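Local coordinates for inner kinetochore subunit cnp3 (Schizosaccharomyces pombe, PDB 6O2D), which serves in the inner kinetochore as a centromeric DNA-binding adaptor that helps link chromosomes to spindle microtubules, here represented by its dimeric cupin domain, at residues B[34-46]-B[57-70]. Sequence-based numbering, arbitrary orientation.
Sequences ERVVGYSLPSVNL and ASLFKEEPSFAAGV
Y39 on strand 34-40 lies against L59 and F60 of strand 57-62, and this aromatic and aliphatic cluster joins the N-terminal hairpin to the edge of the cupin sheet. The L59 methyl CD2 sits over the middle of one face of the Y39 ring, 3.5 Å from its centroid, a CH-pi contact that a branched aliphatic chain makes well. F60 meets the same tyrosine in an offset edge-to-face pair, planes 60° apart, with the Y39 edge directed at the F60 face. The rim of F60, at CE1, lies against the backbone at V36 O and G38 N; a flat ring suits this place because its edge can approach a strand backbone closely. L59 and F60 both face A68 in a classic beta bulge, which places two consecutive side chains against strand 34-40.

Beyond the strand, aliphatic groups continue the contact. L41 CD2 touches L59 CD1 at 3.4 Å, V44 CG1 reaches A57, L59 and V70, and L46 CD2 packs 3.7 Å from V70 CG1. The small A57 lets V44 and L46 come close to the sheet.

Polar contacts lie at the other end. With its CG turned away from the backbone nitrogen (chi1 170°), the R35 chain runs out extended and carries the guanidinium to E62, forming a salt bridge with two hydrogen bonds to one oxygen, which lies in the guanidinium plane. R35 NH1 makes the straighter bond to E62 OE1, 2.9 Å long and on the syn side; R35 NH2 reaches E62 OE1 at 3.2 Å from above the carboxylate plane, more bent. A water accepts from both R35 NH2 and K61 N.

E62 OE2 forms a salt bridge with R119 of the second subunit, while residues 38-40 pair with a strand of that chain. The carboxylate, shared by two arginines, probably stays ionised, and its charge links this intrachain contact to the dimer interface.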
# COMPACT_ATOMS: atom_id res chain seq x y z
N GLU B 34 -9.64 0.84 20.13
CA GLU B 34 -10.02 1.86 19.16
C GLU B 34 -8.78 2.27 18.39
O GLU B 34 -7.75 2.57 18.99
CB GLU B 34 -10.66 3.07 19.85
CG GLU B 34 -12.12 2.86 20.22
CD GLU B 34 -12.55 3.73 21.38
OE1 GLU B 34 -12.85 3.18 22.47
OE2 GLU B 34 -12.58 4.96 21.21
N ARG B 35 -8.88 2.27 17.06
CA ARG B 35 -7.78 2.69 16.21
C ARG B 35 -8.33 3.38 14.97
O ARG B 35 -9.39 3.01 14.46
CB ARG B 35 -6.91 1.47 15.83
CG ARG B 35 -5.86 1.68 14.76
CD ARG B 35 -5.12 0.38 14.48
NE ARG B 35 -4.02 0.58 13.54
CZ ARG B 35 -3.17 -0.37 13.16
NH1 ARG B 35 -3.27 -1.61 13.64
NH2 ARG B 35 -2.20 -0.08 12.30
N VAL B 36 -7.61 4.40 14.51
CA VAL B 36 -8.00 5.14 13.31
C VAL B 36 -7.70 4.27 12.09
O VAL B 36 -6.54 4.03 11.76
CB VAL B 36 -7.29 6.49 13.23
CG1 VAL B 36 -7.85 7.33 12.10
CG2 VAL B 36 -7.46 7.23 14.55
N VAL B 37 -8.75 3.80 11.41
CA VAL B 37 -8.60 2.87 10.30
C VAL B 37 -8.94 3.51 8.96
O VAL B 37 -9.01 2.80 7.95
CB VAL B 37 -9.44 1.59 10.52
CG1 VAL B 37 -9.13 0.97 11.88
CG2 VAL B 37 -10.94 1.87 10.35
N GLY B 38 -9.17 4.82 8.92
CA GLY B 38 -9.48 5.47 7.66
C GLY B 38 -9.26 6.97 7.62
O GLY B 38 -9.51 7.66 8.61
N TYR B 39 -8.78 7.48 6.48
CA TYR B 39 -8.57 8.90 6.28
C TYR B 39 -8.99 9.28 4.87
O TYR B 39 -8.78 8.51 3.92
CB TYR B 39 -7.11 9.34 6.44
CG TYR B 39 -6.48 9.16 7.80
CD1 TYR B 39 -5.96 7.93 8.19
CD2 TYR B 39 -6.36 10.23 8.67
CE1 TYR B 39 -5.36 7.76 9.42
CE2 TYR B 39 -5.76 10.07 9.92
CZ TYR B 39 -5.27 8.84 10.28
OH TYR B 39 -4.67 8.66 11.51
N SER B 40 -9.53 10.48 4.72
CA SER B 40 -9.71 11.09 3.41
C SER B 40 -8.48 11.95 3.15
O SER B 40 -8.32 13.01 3.77
CB SER B 40 -10.99 11.91 3.37
OG SER B 40 -11.14 12.55 2.11
N LEU B 41 -7.62 11.50 2.24
CA LEU B 41 -6.34 12.16 2.01
C LEU B 41 -6.44 13.66 1.71
O LEU B 41 -5.63 14.42 2.26
CB LEU B 41 -5.59 11.44 0.88
CG LEU B 41 -5.28 9.96 1.14
CD1 LEU B 41 -4.42 9.37 0.05
CD2 LEU B 41 -4.60 9.79 2.46
N PRO B 42 -7.39 14.15 0.90
CA PRO B 42 -7.44 15.61 0.68
C PRO B 42 -7.52 16.44 1.96
O PRO B 42 -7.01 17.57 1.97
CB PRO B 42 -8.70 15.78 -0.18
CG PRO B 42 -8.86 14.48 -0.87
CD PRO B 42 -8.43 13.45 0.13
N SER B 43 -8.09 15.91 3.03
CA SER B 43 -8.27 16.66 4.27
C SER B 43 -7.18 16.40 5.31
O SER B 43 -7.30 16.88 6.45
CB SER B 43 -9.64 16.34 4.88
OG SER B 43 -10.64 16.18 3.88
N VAL B 44 -6.11 15.68 4.95
CA VAL B 44 -5.01 15.39 5.88
C VAL B 44 -4.03 16.56 5.92
O VAL B 44 -3.63 17.07 4.87
CB VAL B 44 -4.29 14.09 5.48
CG1 VAL B 44 -3.05 13.90 6.34
CG2 VAL B 44 -5.21 12.90 5.59
N ASN B 45 -3.67 16.99 7.13
CA ASN B 45 -2.62 17.99 7.31
C ASN B 45 -1.24 17.36 7.23
O ASN B 45 -0.99 16.27 7.76
CB ASN B 45 -2.78 18.72 8.65
CG ASN B 45 -4.15 19.33 8.82
OD1 ASN B 45 -5.06 18.71 9.36
ND2 ASN B 45 -4.31 20.56 8.33
N LEU B 46 -0.35 18.05 6.53
CA LEU B 46 0.98 17.56 6.21
C LEU B 46 2.05 18.43 6.87
O LEU B 46 1.77 19.54 7.34
CB LEU B 46 1.15 17.52 4.70
CG LEU B 46 -0.05 16.78 4.09
CD1 LEU B 46 -0.45 17.34 2.69
CD2 LEU B 46 0.24 15.25 4.02
N ALA B 57 2.57 12.86 5.65
CA ALA B 57 2.01 12.48 6.92
C ALA B 57 1.91 10.96 6.91
O ALA B 57 1.40 10.37 5.96
CB ALA B 57 0.65 13.13 7.15
N SER B 58 2.43 10.34 7.96
CA SER B 58 2.25 8.91 8.17
C SER B 58 0.87 8.70 8.79
O SER B 58 0.55 9.29 9.82
CB SER B 58 3.37 8.35 9.04
OG SER B 58 3.09 8.48 10.42
N LEU B 59 0.05 7.88 8.13
CA LEU B 59 -1.34 7.67 8.52
C LEU B 59 -1.56 6.37 9.28
O LEU B 59 -2.19 6.37 10.34
CB LEU B 59 -2.22 7.68 7.27
CG LEU B 59 -2.25 9.05 6.58
CD1 LEU B 59 -2.94 8.92 5.27
CD2 LEU B 59 -2.95 10.08 7.46
N PHE B 60 -1.09 5.25 8.72
CA PHE B 60 -1.25 3.93 9.31
C PHE B 60 0.13 3.41 9.68
O PHE B 60 1.03 3.37 8.83
CB PHE B 60 -1.93 2.97 8.34
CG PHE B 60 -3.22 3.48 7.78
CD1 PHE B 60 -4.28 3.79 8.62
CD2 PHE B 60 -3.38 3.63 6.41
CE1 PHE B 60 -5.47 4.25 8.11
CE2 PHE B 60 -4.58 4.09 5.89
CZ PHE B 60 -5.63 4.40 6.75
N LYS B 61 0.29 2.98 10.92
CA LYS B 61 1.56 2.45 11.39
C LYS B 61 1.34 1.05 11.95
O LYS B 61 0.58 0.87 12.90
CB LYS B 61 2.16 3.35 12.47
CG LYS B 61 2.55 4.73 11.97
CD LYS B 61 3.26 5.52 13.06
CE LYS B 61 2.28 6.24 13.97
NZ LYS B 61 3.00 7.02 15.02
N GLU B 62 2.05 0.07 11.39
CA GLU B 62 2.13 -1.25 11.98
C GLU B 62 3.61 -1.59 12.19
O GLU B 62 4.19 -2.40 11.47
CB GLU B 62 1.44 -2.30 11.10
CG GLU B 62 1.14 -3.58 11.84
CD GLU B 62 0.08 -3.40 12.91
OE1 GLU B 62 -1.07 -3.09 12.55
OE2 GLU B 62 0.41 -3.56 14.10
N GLU B 63 4.21 -0.93 13.18
CA GLU B 63 5.61 -1.15 13.48
C GLU B 63 5.82 -2.60 13.93
O GLU B 63 5.00 -3.14 14.68
CB GLU B 63 6.11 -0.18 14.55
CG GLU B 63 6.81 1.04 13.98
CD GLU B 63 8.29 0.80 13.71
OE1 GLU B 63 8.75 1.10 12.59
OE2 GLU B 63 9.00 0.32 14.62
N PRO B 64 6.91 -3.25 13.51
CA PRO B 64 7.92 -2.71 12.59
C PRO B 64 7.75 -3.13 11.13
O PRO B 64 8.60 -2.80 10.31
CB PRO B 64 9.22 -3.27 13.16
CG PRO B 64 8.82 -4.57 13.80
CD PRO B 64 7.35 -4.51 14.15
N SER B 65 6.67 -3.84 10.79
CA SER B 65 6.59 -4.48 9.48
C SER B 65 5.99 -3.60 8.38
O SER B 65 6.35 -3.78 7.21
CB SER B 65 5.80 -5.80 9.61
OG SER B 65 4.43 -5.64 9.31
N PHE B 66 5.09 -2.67 8.70
CA PHE B 66 4.37 -1.95 7.66
C PHE B 66 4.03 -0.53 8.11
O PHE B 66 3.71 -0.32 9.28
CB PHE B 66 3.09 -2.71 7.28
CG PHE B 66 2.16 -1.97 6.35
CD1 PHE B 66 2.29 -2.10 4.98
CD2 PHE B 66 1.13 -1.18 6.86
CE1 PHE B 66 1.42 -1.43 4.12
CE2 PHE B 66 0.26 -0.51 6.01
CZ PHE B 66 0.41 -0.63 4.63
N ALA B 67 4.11 0.42 7.18
CA ALA B 67 3.66 1.79 7.42
C ALA B 67 3.13 2.36 6.11
O ALA B 67 3.53 1.93 5.03
CB ALA B 67 4.79 2.67 7.97
N ALA B 68 2.20 3.31 6.21
CA ALA B 68 1.63 3.94 5.02
C ALA B 68 1.24 5.38 5.30
O ALA B 68 0.91 5.75 6.43
CB ALA B 68 0.42 3.15 4.50
N GLY B 69 1.25 6.19 4.25
CA GLY B 69 0.94 7.60 4.40
C GLY B 69 0.70 8.28 3.08
O GLY B 69 0.48 7.64 2.05
N VAL B 70 0.73 9.62 3.12
CA VAL B 70 0.50 10.45 1.95
C VAL B 70 1.62 11.46 1.82
O VAL B 70 2.09 12.03 2.83
CB VAL B 70 -0.88 11.15 2.01
CG1 VAL B 70 -1.08 11.86 3.34
CG2 VAL B 70 -1.06 12.13 0.84
O HOH W 1 -2.14 3.13 12.52